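Local structure of diol-dehydratase (Roseburia inulinivorans, 5I2A) at residues F91-L96 / A123-W128; R187-N192 / C534-M539; Q487-F492 / L571-K576. The protein dehydrates 1,2-propanediol, probably as a B12-independent lyase of the glycyl radical enzyme family. One frame throughout, in Å; residues are numbered along the deposited sequence.

Contact 1 of 3, residues F91-L96 / A123-W128; sequences FSYEWL and AADAYW
The phenol ring of Y93 lies against D125, where the start of helix 94-97 meets the C-terminal part of helix 115-125 in the pyruvate formate lyase-like part of the chain. This is a CH-pi contact: D125 CB stands over one ring face, 3.8 Å from the Y93 ring centroid and 25° off the normal, displaced toward the CD1 side, where D125 CB to Y93 CD1 is 3.4 Å. The carboxylate of D125 runs back along the tyrosine toward its CB, its plane tilted 32° from the ring, with D125 OD2 3.6 Å from Y93 CD1. Toward the phenol end the ring borders the helix backbone, Y93 CZ lying 3.5 Å from D125 O, and next to it Y93 CE2 touches W128 CB at 3.8 Å. The indole of W128 then turns away from the tyrosine to meet F41, while its NE1 bonds to T38 OG1. With chi1 at 67°, Y93 CG sits between its own backbone N and carbonyl carbon, which carries the ring out to the neighbouring helix. Replacing the Y93 ring by an alanine here would probably open a gap beside D125 CB and W128 CB and leave the D125 methylene without its aromatic cover. Further out, a salt bridge from E94 to K129 ties the same two pieces together, and S92 OG bonds to Y161 O. Y93 itself occupies the N-cap position, and the helix starts from its carbonyl: L96 N bonds to Y93 O at 2.9 Å.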
loop_
_atom_site.group_PDB
_atom_site.type_symbol
_atom_site.label_atom_id
_atom_site.label_comp_id
_atom_site.label_asym_id
_atom_site.label_seq_id
_atom_site.Cartn_x
_atom_site.Cartn_y
_atom_site.Cartn_z
ATOM N N PHE A 91 10.324 -12.473 -5.792
ATOM C CA PHE A 91 11.290 -11.376 -5.885
ATOM C C PHE A 91 11.770 -11.208 -7.320
ATOM O O PHE A 91 11.689 -10.120 -7.865
ATOM C CB PHE A 91 12.474 -11.599 -4.936
ATOM C CG PHE A 91 12.060 -11.762 -3.497
ATOM C CD1 PHE A 91 11.483 -10.709 -2.806
ATOM C CD2 PHE A 91 12.219 -12.978 -2.846
ATOM C CE1 PHE A 91 11.067 -10.861 -1.478
ATOM C CE2 PHE A 91 11.821 -13.138 -1.525
ATOM C CZ PHE A 91 11.247 -12.086 -0.839
ATOM N N SER A 92 12.253 -12.291 -7.926
ATOM C CA SER A 92 12.655 -12.287 -9.333
ATOM C C SER A 92 12.838 -13.719 -9.823
ATOM O O SER A 92 12.998 -14.634 -9.017
ATOM C CB SER A 92 13.948 -11.506 -9.545
ATOM O OG SER A 92 15.045 -12.204 -8.980
ATOM N N TYR A 93 12.814 -13.906 -11.141
ATOM C CA TYR A 93 13.038 -15.234 -11.711
ATOM C C TYR A 93 13.598 -15.205 -13.132
ATOM O O TYR A 93 14.129 -16.206 -13.592
ATOM C CB TYR A 93 11.744 -16.039 -11.711
ATOM C CG TYR A 93 10.721 -15.473 -12.658
ATOM C CD1 TYR A 93 10.713 -15.838 -14.004
ATOM C CD2 TYR A 93 9.770 -14.556 -12.214
ATOM C CE1 TYR A 93 9.783 -15.307 -14.892
ATOM C CE2 TYR A 93 8.827 -14.019 -13.097
ATOM C CZ TYR A 93 8.843 -14.400 -14.427
ATOM O OH TYR A 93 7.928 -13.880 -15.305
ATOM N N GLU A 94 13.436 -14.091 -13.846
ATOM C CA GLU A 94 13.872 -14.059 -15.231
ATOM C C GLU A 94 15.369 -14.356 -15.346
ATOM O O GLU A 94 15.780 -14.996 -16.303
ATOM C CB GLU A 94 13.533 -12.717 -15.897
ATOM C CG GLU A 94 12.051 -12.624 -16.275
ATOM C CD GLU A 94 11.654 -11.313 -16.935
ATOM O OE1 GLU A 94 12.530 -10.475 -17.213
ATOM O OE2 GLU A 94 10.446 -11.125 -17.180
ATOM N N TRP A 95 16.171 -13.916 -14.371
ATOM C CA TRP A 95 17.616 -14.185 -14.410
ATOM C C TRP A 95 17.884 -15.687 -14.415
ATOM O O TRP A 95 18.813 -16.159 -15.059
ATOM C CB TRP A 95 18.344 -13.530 -13.220
ATOM C CG TRP A 95 17.927 -14.082 -11.877
ATOM C CD1 TRP A 95 16.969 -13.574 -11.047
ATOM C CD2 TRP A 95 18.440 -15.250 -11.218
ATOM N NE1 TRP A 95 16.853 -14.345 -9.920
ATOM C CE2 TRP A 95 17.747 -15.379 -9.995
ATOM C CE3 TRP A 95 19.418 -16.195 -11.539
ATOM C CZ2 TRP A 95 17.990 -16.419 -9.101
ATOM C CZ3 TRP A 95 19.665 -17.225 -10.646
ATOM C CH2 TRP A 95 18.962 -17.327 -9.441
ATOM N N LEU A 96 17.065 -16.431 -13.688
ATOM C CA LEU A 96 17.299 -17.853 -13.489
ATOM C C LEU A 96 16.925 -18.642 -14.740
ATOM O O LEU A 96 17.653 -19.530 -15.159
ATOM C CB LEU A 96 16.520 -18.354 -12.266
ATOM C CG LEU A 96 16.555 -19.863 -12.024
ATOM C CD1 LEU A 96 17.993 -20.386 -11.952
ATOM C CD2 LEU A 96 15.780 -20.216 -10.767
ATOM N N ALA A 123 6.611 -23.149 -15.789
ATOM C CA ALA A 123 5.177 -23.105 -15.576
ATOM C C ALA A 123 4.829 -22.288 -14.338
ATOM O O ALA A 123 3.903 -21.484 -14.360
ATOM C CB ALA A 123 4.607 -24.521 -15.447
ATOM N N ALA A 124 5.558 -22.515 -13.252
ATOM C CA ALA A 124 5.286 -21.785 -12.022
ATOM C C ALA A 124 5.641 -20.301 -12.152
ATOM O O ALA A 124 4.883 -19.454 -11.702
ATOM C CB ALA A 124 6.028 -22.409 -10.863
ATOM N N ASP A 125 6.773 -19.992 -12.779
ATOM C CA ASP A 125 7.244 -18.612 -12.870
ATOM C C ASP A 125 6.294 -17.709 -13.669
ATOM O O ASP A 125 6.214 -16.509 -13.415
ATOM C CB ASP A 125 8.618 -18.532 -13.535
ATOM C CG ASP A 125 9.747 -19.111 -12.689
ATOM O OD1 ASP A 125 9.586 -19.334 -11.480
ATOM O OD2 ASP A 125 10.821 -19.335 -13.272
ATOM N N ALA A 126 5.610 -18.283 -14.659
ATOM C CA ALA A 126 4.797 -17.487 -15.567
ATOM C C ALA A 126 3.775 -16.658 -14.801
ATOM O O ALA A 126 3.441 -15.558 -15.202
ATOM C CB ALA A 126 4.097 -18.380 -16.595
ATOM N N TYR A 127 3.300 -17.198 -13.691
ATOM C CA TYR A 127 2.366 -16.501 -12.832
ATOM C C TYR A 127 2.921 -15.188 -12.266
ATOM O O TYR A 127 2.169 -14.242 -12.040
ATOM C CB TYR A 127 1.948 -17.400 -11.668
ATOM C CG TYR A 127 0.970 -16.712 -10.740
ATOM C CD1 TYR A 127 -0.369 -16.568 -11.096
ATOM C CD2 TYR A 127 1.389 -16.181 -9.534
ATOM C CE1 TYR A 127 -1.265 -15.927 -10.260
ATOM C CE2 TYR A 127 0.513 -15.537 -8.700
ATOM C CZ TYR A 127 -0.816 -15.420 -9.064
ATOM O OH TYR A 127 -1.680 -14.795 -8.218
ATOM N N TRP A 128 4.232 -15.149 -12.032
ATOM C CA TRP A 128 4.855 -14.048 -11.302
ATOM C C TRP A 128 5.258 -12.897 -12.205
ATOM O O TRP A 128 5.668 -11.846 -11.722
ATOM C CB TRP A 128 6.058 -14.567 -10.486
ATOM C CG TRP A 128 5.527 -15.391 -9.367
ATOM C CD1 TRP A 128 5.345 -16.748 -9.358
ATOM C CD2 TRP A 128 5.007 -14.907 -8.121
ATOM N NE1 TRP A 128 4.767 -17.134 -8.180
ATOM C CE2 TRP A 128 4.547 -16.023 -7.402
ATOM C CE3 TRP A 128 4.896 -13.636 -7.541
ATOM C CZ2 TRP A 128 3.988 -15.914 -6.136
ATOM C CZ3 TRP A 128 4.346 -13.528 -6.286
ATOM C CH2 TRP A 128 3.898 -14.664 -5.592
#

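Contact 2 of 3, residues R187-N192 / C534-M539; sequences RKEMEN and CIKRGM
E189, near the end of the long helix 171-190, reaches across to I535 and K536 on the short helix 534-537. Its CG is anti to the backbone N (chi1 -180°), and a bend at chi2 (64°) lays the chain along the facing backbone: E189 CG comes 3.6 Å from I535 O, and E189 CD comes 3.9 Å from K536 CA. Lower on the stem, E189 CB packs against I535 CG2 at 3.8 Å. That methyl is the branch of I535 that touches; the two side chains pass antiparallel to one another, and I535 also rests on K185 and V186. The carboxylate takes a weak bond from N192 ND2 to E189 OE1, 3.4 Å, and K536 extends away from it, with K536 NZ 6.6 Å from E189 OE1. Beyond this, helix 534-537 closes in a Schellman motif, with G538 at positive phi and M539 N bonded to C534 O. The acid therefore sits beside the carbonyl-rich end of a helix, which would probably be unfavourable but for K203: its NZ both forms a salt bridge with E189 OE2 and bonds to K536 O, so one ammonium group serves the two oxygens and joins helix 200-233 to the contact.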
loop_
_atom_site.group_PDB
_atom_site.type_symbol
_atom_site.label_atom_id
_atom_site.label_comp_id
_atom_site.label_asym_id
_atom_site.label_seq_id
_atom_site.Cartn_x
_atom_site.Cartn_y
_atom_site.Cartn_z
ATOM N N ARG A 187 -2.757 -12.662 20.410
ATOM C CA ARG A 187 -4.152 -12.636 20.819
ATOM C C ARG A 187 -4.393 -11.583 21.891
ATOM O O ARG A 187 -5.420 -10.920 21.888
ATOM C CB ARG A 187 -4.595 -14.021 21.296
ATOM C CG ARG A 187 -4.592 -15.024 20.159
ATOM C CD ARG A 187 -5.476 -16.226 20.400
ATOM N NE ARG A 187 -5.599 -17.032 19.187
ATOM C CZ ARG A 187 -4.849 -18.096 18.922
ATOM N NH1 ARG A 187 -3.924 -18.482 19.794
ATOM N NH2 ARG A 187 -5.027 -18.779 17.800
ATOM N N LYS A 188 -3.432 -11.397 22.785
ATOM C CA LYS A 188 -3.560 -10.355 23.784
ATOM C C LYS A 188 -3.544 -8.960 23.136
ATOM O O LYS A 188 -4.279 -8.070 23.565
ATOM C CB LYS A 188 -2.470 -10.450 24.836
ATOM C CG LYS A 188 -2.805 -9.649 26.086
ATOM C CD LYS A 188 -3.318 -10.568 27.199
ATOM C CE LYS A 188 -4.225 -9.841 28.192
ATOM N NZ LYS A 188 -5.671 -9.922 27.833
ATOM N N GLU A 189 -2.731 -8.764 22.101
ATOM C CA GLU A 189 -2.720 -7.464 21.421
ATOM C C GLU A 189 -4.029 -7.244 20.650
ATOM O O GLU A 189 -4.534 -6.125 20.574
ATOM C CB GLU A 189 -1.525 -7.348 20.477
ATOM C CG GLU A 189 -1.458 -6.022 19.751
ATOM C CD GLU A 189 -1.260 -4.852 20.704
ATOM O OE1 GLU A 189 -0.605 -5.040 21.748
ATOM O OE2 GLU A 189 -1.766 -3.756 20.411
ATOM N N MET A 190 -4.583 -8.319 20.096
ATOM C CA MET A 190 -5.869 -8.244 19.405
ATOM C C MET A 190 -6.973 -7.647 20.284
ATOM O O MET A 190 -7.859 -6.939 19.794
ATOM C CB MET A 190 -6.288 -9.625 18.931
ATOM C CG MET A 190 -5.524 -10.111 17.716
ATOM S SD MET A 190 -6.103 -11.748 17.244
ATOM C CE MET A 190 -5.376 -11.902 15.610
ATOM N N GLU A 191 -6.897 -7.926 21.585
ATOM C CA GLU A 191 -7.866 -7.414 22.548
ATOM C C GLU A 191 -7.822 -5.897 22.689
ATOM O O GLU A 191 -8.805 -5.291 23.096
ATOM C CB GLU A 191 -7.651 -8.068 23.917
ATOM C CG GLU A 191 -8.144 -9.498 23.962
ATOM C CD GLU A 191 -7.686 -10.263 25.201
ATOM O OE1 GLU A 191 -7.611 -11.508 25.130
ATOM O OE2 GLU A 191 -7.402 -9.631 26.238
ATOM N N ASN A 192 -6.689 -5.285 22.353
ATOM C CA ASN A 192 -6.590 -3.832 22.359
ATOM C C ASN A 192 -7.218 -3.172 21.118
ATOM O O ASN A 192 -7.317 -1.953 21.056
ATOM C CB ASN A 192 -5.129 -3.386 22.465
ATOM C CG ASN A 192 -4.480 -3.793 23.775
ATOM O OD1 ASN A 192 -5.129 -3.852 24.818
ATOM N ND2 ASN A 192 -3.179 -4.071 23.724
ATOM N N CYS A 534 6.662 -5.081 16.053
ATOM C CA CYS A 534 5.712 -5.313 14.974
ATOM C C CYS A 534 4.306 -5.658 15.479
ATOM O O CYS A 534 3.318 -5.113 14.996
ATOM C CB CYS A 534 6.253 -6.402 14.056
ATOM S SG CYS A 534 7.796 -5.885 13.250
ATOM N N ILE A 535 4.227 -6.529 16.475
ATOM C CA ILE A 535 2.940 -6.966 17.006
ATOM C C ILE A 535 2.153 -5.788 17.573
ATOM O O ILE A 535 0.998 -5.576 17.225
ATOM C CB ILE A 535 3.134 -8.062 18.086
ATOM C CG1 ILE A 535 3.449 -9.395 17.412
ATOM C CG2 ILE A 535 1.901 -8.185 18.983
ATOM C CD1 ILE A 535 4.017 -10.433 18.347
ATOM N N LYS A 536 2.801 -4.999 18.415
ATOM C CA LYS A 536 2.162 -3.841 19.024
ATOM C C LYS A 536 1.757 -2.770 18.004
ATOM O O LYS A 536 0.704 -2.157 18.131
ATOM C CB LYS A 536 3.096 -3.244 20.071
ATOM C CG LYS A 536 2.544 -2.063 20.833
ATOM C CD LYS A 536 3.556 -1.613 21.885
ATOM C CE LYS A 536 3.979 -2.794 22.756
ATOM N NZ LYS A 536 5.141 -2.484 23.639
ATOM N N ARG A 537 2.589 -2.547 16.992
ATOM C CA ARG A 537 2.293 -1.518 16.004
ATOM C C ARG A 537 1.315 -2.006 14.955
ATOM O O ARG A 537 0.705 -1.213 14.259
ATOM C CB ARG A 537 3.577 -1.027 15.335
ATOM C CG ARG A 537 4.501 -0.288 16.301
ATOM C CD ARG A 537 5.787 0.144 15.632
ATOM N NE ARG A 537 6.643 0.854 16.570
ATOM C CZ ARG A 537 7.851 1.318 16.274
ATOM N NH1 ARG A 537 8.360 1.154 15.055
ATOM N NH2 ARG A 537 8.549 1.949 17.202
ATOM N N GLY A 538 1.172 -3.317 14.848
ATOM C CA GLY A 538 0.276 -3.895 13.874
ATOM C C GLY A 538 0.783 -3.810 12.445
ATOM O O GLY A 538 -0.013 -3.759 11.522
ATOM N N MET A 539 2.100 -3.791 12.261
ATOM C CA MET A 539 2.670 -3.752 10.911
ATOM C C MET A 539 3.965 -4.551 10.834
ATOM O O MET A 539 4.660 -4.711 11.821
ATOM C CB MET A 539 2.922 -2.312 10.460
ATOM C CG MET A 539 3.775 -1.512 11.434
ATOM S SD MET A 539 3.377 0.232 11.352
ATOM C CE MET A 539 4.621 0.795 10.207
#

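Contact 3 of 3, residues Q487-F492 / L571-K576; sequences QSFDEF and LVFEEK
F573 lays its ring flat over the peptide link between S488 and F489, a ring-on-backbone contact at the N-terminus of helix 489-521, which here meets the C-terminal part of helix 558-574. This is the tight part. F489 N lies over the ring centre, 3.6 Å above the plane, and S488 C lies over the same face nearer the rim, 3.5 Å from F573 CE1. The carbonyl follows, with S488 O 3.5 Å from F573 CZ. The other face of the F573 ring carries V572 CG1; M580 of helix 580-588 and I568 of its own helix also touch F573. F489 meets the ring through its CB, 3.9 Å from F573 CD2; with CG anti to the backbone N (chi1 175°), its own ring leads off toward K569. F492 is only loosely in touch, its CB 4.3 Å from F573 CE2, but is buried, its ring edge-to-face with F466. The solvent side is that of Q487 and E574, both exposed. Two bonds fix the peptide beneath the phenyl ring: S488 is the N-cap, its OG accepting from E491 N at 3.3 Å; separately, Q487 N bonds to E491 OE2 at 3.1 Å, meeting it from above the carboxylate plane. The contact is probably held largely by dispersion, with some electrostatic attraction between the ring face and a peptide set by its own side-chain bonds, while the polar groups at its edge find partners close by in the chain, E574 with K570 and the Q487 amide with S485 O.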
loop_
_atom_site.group_PDB
_atom_site.type_symbol
_atom_site.label_atom_id
_atom_site.label_comp_id
_atom_site.label_asym_id
_atom_site.label_seq_id
_atom_site.Cartn_x
_atom_site.Cartn_y
_atom_site.Cartn_z
ATOM N N GLN A 487 43.057 24.230 -10.649
ATOM C CA GLN A 487 44.267 24.993 -10.340
ATOM C C GLN A 487 44.951 24.539 -9.061
ATOM O O GLN A 487 46.078 24.940 -8.783
ATOM C CB GLN A 487 43.942 26.486 -10.227
ATOM C CG GLN A 487 43.326 27.096 -11.478
ATOM C CD GLN A 487 44.313 27.227 -12.625
ATOM O OE1 GLN A 487 45.417 27.741 -12.451
ATOM N NE2 GLN A 487 43.916 26.762 -13.804
ATOM N N SER A 488 44.273 23.722 -8.268
ATOM C CA SER A 488 44.841 23.265 -7.003
ATOM C C SER A 488 44.327 21.886 -6.645
ATOM O O SER A 488 43.313 21.440 -7.190
ATOM C CB SER A 488 44.503 24.232 -5.877
ATOM O OG SER A 488 43.106 24.224 -5.632
ATOM N N PHE A 489 45.006 21.220 -5.717
ATOM C CA PHE A 489 44.542 19.916 -5.266
ATOM C C PHE A 489 43.177 20.040 -4.597
ATOM O O PHE A 489 42.321 19.196 -4.792
ATOM C CB PHE A 489 45.533 19.270 -4.313
ATOM C CG PHE A 489 45.044 17.983 -3.738
ATOM C CD1 PHE A 489 44.878 16.869 -4.551
ATOM C CD2 PHE A 489 44.729 17.888 -2.393
ATOM C CE1 PHE A 489 44.423 15.682 -4.033
ATOM C CE2 PHE A 489 44.267 16.700 -1.860
ATOM C CZ PHE A 489 44.112 15.593 -2.679
ATOM N N ASP A 490 42.974 21.105 -3.823
ATOM C CA ASP A 490 41.680 21.345 -3.197
ATOM C C ASP A 490 40.532 21.381 -4.215
ATOM O O ASP A 490 39.434 20.944 -3.911
ATOM C CB ASP A 490 41.692 22.647 -2.396
ATOM C CG ASP A 490 42.524 22.546 -1.137
ATOM O OD1 ASP A 490 42.923 21.424 -0.781
ATOM O OD2 ASP A 490 42.774 23.586 -0.501
ATOM N N GLU A 491 40.786 21.906 -5.412
ATOM C CA GLU A 491 39.753 21.967 -6.450
ATOM C C GLU A 491 39.417 20.583 -6.996
ATOM O O GLU A 491 38.255 20.279 -7.276
ATOM C CB GLU A 491 40.183 22.873 -7.603
ATOM C CG GLU A 491 39.913 24.356 -7.377
ATOM C CD GLU A 491 40.364 25.209 -8.551
ATOM O OE1 GLU A 491 40.938 26.286 -8.307
ATOM O OE2 GLU A 491 40.150 24.800 -9.712
ATOM N N PHE A 492 40.441 19.759 -7.168
ATOM C CA PHE A 492 40.231 18.375 -7.564
ATOM C C PHE A 492 39.426 17.656 -6.479
ATOM O O PHE A 492 38.462 16.978 -6.787
ATOM C CB PHE A 492 41.565 17.669 -7.810
ATOM C CG PHE A 492 41.428 16.275 -8.383
ATOM C CD1 PHE A 492 41.089 15.201 -7.569
ATOM C CD2 PHE A 492 41.670 16.038 -9.723
ATOM C CE1 PHE A 492 40.959 13.924 -8.086
ATOM C CE2 PHE A 492 41.558 14.762 -10.250
ATOM C CZ PHE A 492 41.195 13.703 -9.427
ATOM N N LEU A 571 52.510 14.366 -7.098
ATOM C CA LEU A 571 53.186 14.364 -8.389
ATOM C C LEU A 571 52.631 15.370 -9.394
ATOM O O LEU A 571 53.358 15.816 -10.269
ATOM C CB LEU A 571 53.149 12.967 -9.003
ATOM C CG LEU A 571 53.759 11.874 -8.137
ATOM C CD1 LEU A 571 53.847 10.577 -8.913
ATOM C CD2 LEU A 571 55.129 12.315 -7.650
ATOM N N VAL A 572 51.357 15.734 -9.282
ATOM C CA VAL A 572 50.794 16.670 -10.247
ATOM C C VAL A 572 50.824 18.123 -9.745
ATOM O O VAL A 572 51.352 18.991 -10.430
ATOM C CB VAL A 572 49.350 16.283 -10.638
ATOM C CG1 VAL A 572 48.736 17.343 -11.540
ATOM C CG2 VAL A 572 49.332 14.932 -11.338
ATOM N N PHE A 573 50.291 18.386 -8.553
ATOM C CA PHE A 573 50.139 19.770 -8.078
ATOM C C PHE A 573 51.353 20.358 -7.320
ATOM O O PHE A 573 51.752 21.486 -7.588
ATOM C CB PHE A 573 48.894 19.867 -7.205
ATOM C CG PHE A 573 47.622 19.815 -7.991
ATOM C CD1 PHE A 573 47.232 20.894 -8.761
ATOM C CD2 PHE A 573 46.832 18.680 -7.992
ATOM C CE1 PHE A 573 46.074 20.847 -9.502
ATOM C CE2 PHE A 573 45.663 18.633 -8.734
ATOM C CZ PHE A 573 45.288 19.720 -9.487
ATOM N N GLU A 574 51.923 19.612 -6.375
ATOM C CA GLU A 574 53.070 20.096 -5.599
ATOM C C GLU A 574 54.404 19.975 -6.337
ATOM O O GLU A 574 55.037 20.971 -6.628
ATOM C CB GLU A 574 53.165 19.359 -4.261
ATOM C CG GLU A 574 51.993 19.631 -3.354
ATOM C CD GLU A 574 52.103 18.971 -1.990
ATOM O OE1 GLU A 574 53.141 18.334 -1.686
ATOM O OE2 GLU A 574 51.134 19.103 -1.214
ATOM N N GLU A 575 54.817 18.753 -6.642
ATOM C CA GLU A 575 56.125 18.513 -7.235
ATOM C C GLU A 575 56.130 18.714 -8.740
ATOM O O GLU A 575 57.184 18.900 -9.341
ATOM C CB GLU A 575 56.605 17.108 -6.891
ATOM C CG GLU A 575 56.790 16.891 -5.402
ATOM C CD GLU A 575 57.248 15.477 -5.062
ATOM O OE1 GLU A 575 57.637 14.733 -5.985
ATOM O OE2 GLU A 575 57.213 15.110 -3.870
ATOM N N LYS A 576 54.950 18.666 -9.344
ATOM C CA LYS A 576 54.798 18.999 -10.750
ATOM C C LYS A 576 55.645 18.112 -11.658
ATOM O O LYS A 576 56.140 18.564 -12.689
ATOM C CB LYS A 576 55.148 20.470 -10.965
ATOM C CG LYS A 576 54.073 21.256 -11.665
ATOM C CD LYS A 576 54.049 22.691 -11.202
ATOM C CE LYS A 576 53.730 22.770 -9.727
ATOM N NZ LYS A 576 53.000 24.028 -9.401
#

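All three contacts fall within the pyruvate formate lyase-like range, yet none touches another. Contacts 1 and 2 are the nearest pair, with centres 34 Å apart and nearest atoms about 16 Å apart; contact 3 lies 53 Å from contact 1 and 61 Å from contact 2, centre to centre. Along the chain, contact 1 closes before the others open, whereas contacts 2 and 3 interleave: 487-492 precedes 534-539, and 571-576 follows it. All three lie well out from the centre of the chain, at 24, 32 and 38 Å. They join helix ends, and none includes G817, the predicted radical site, which carries no radical modification in this structure.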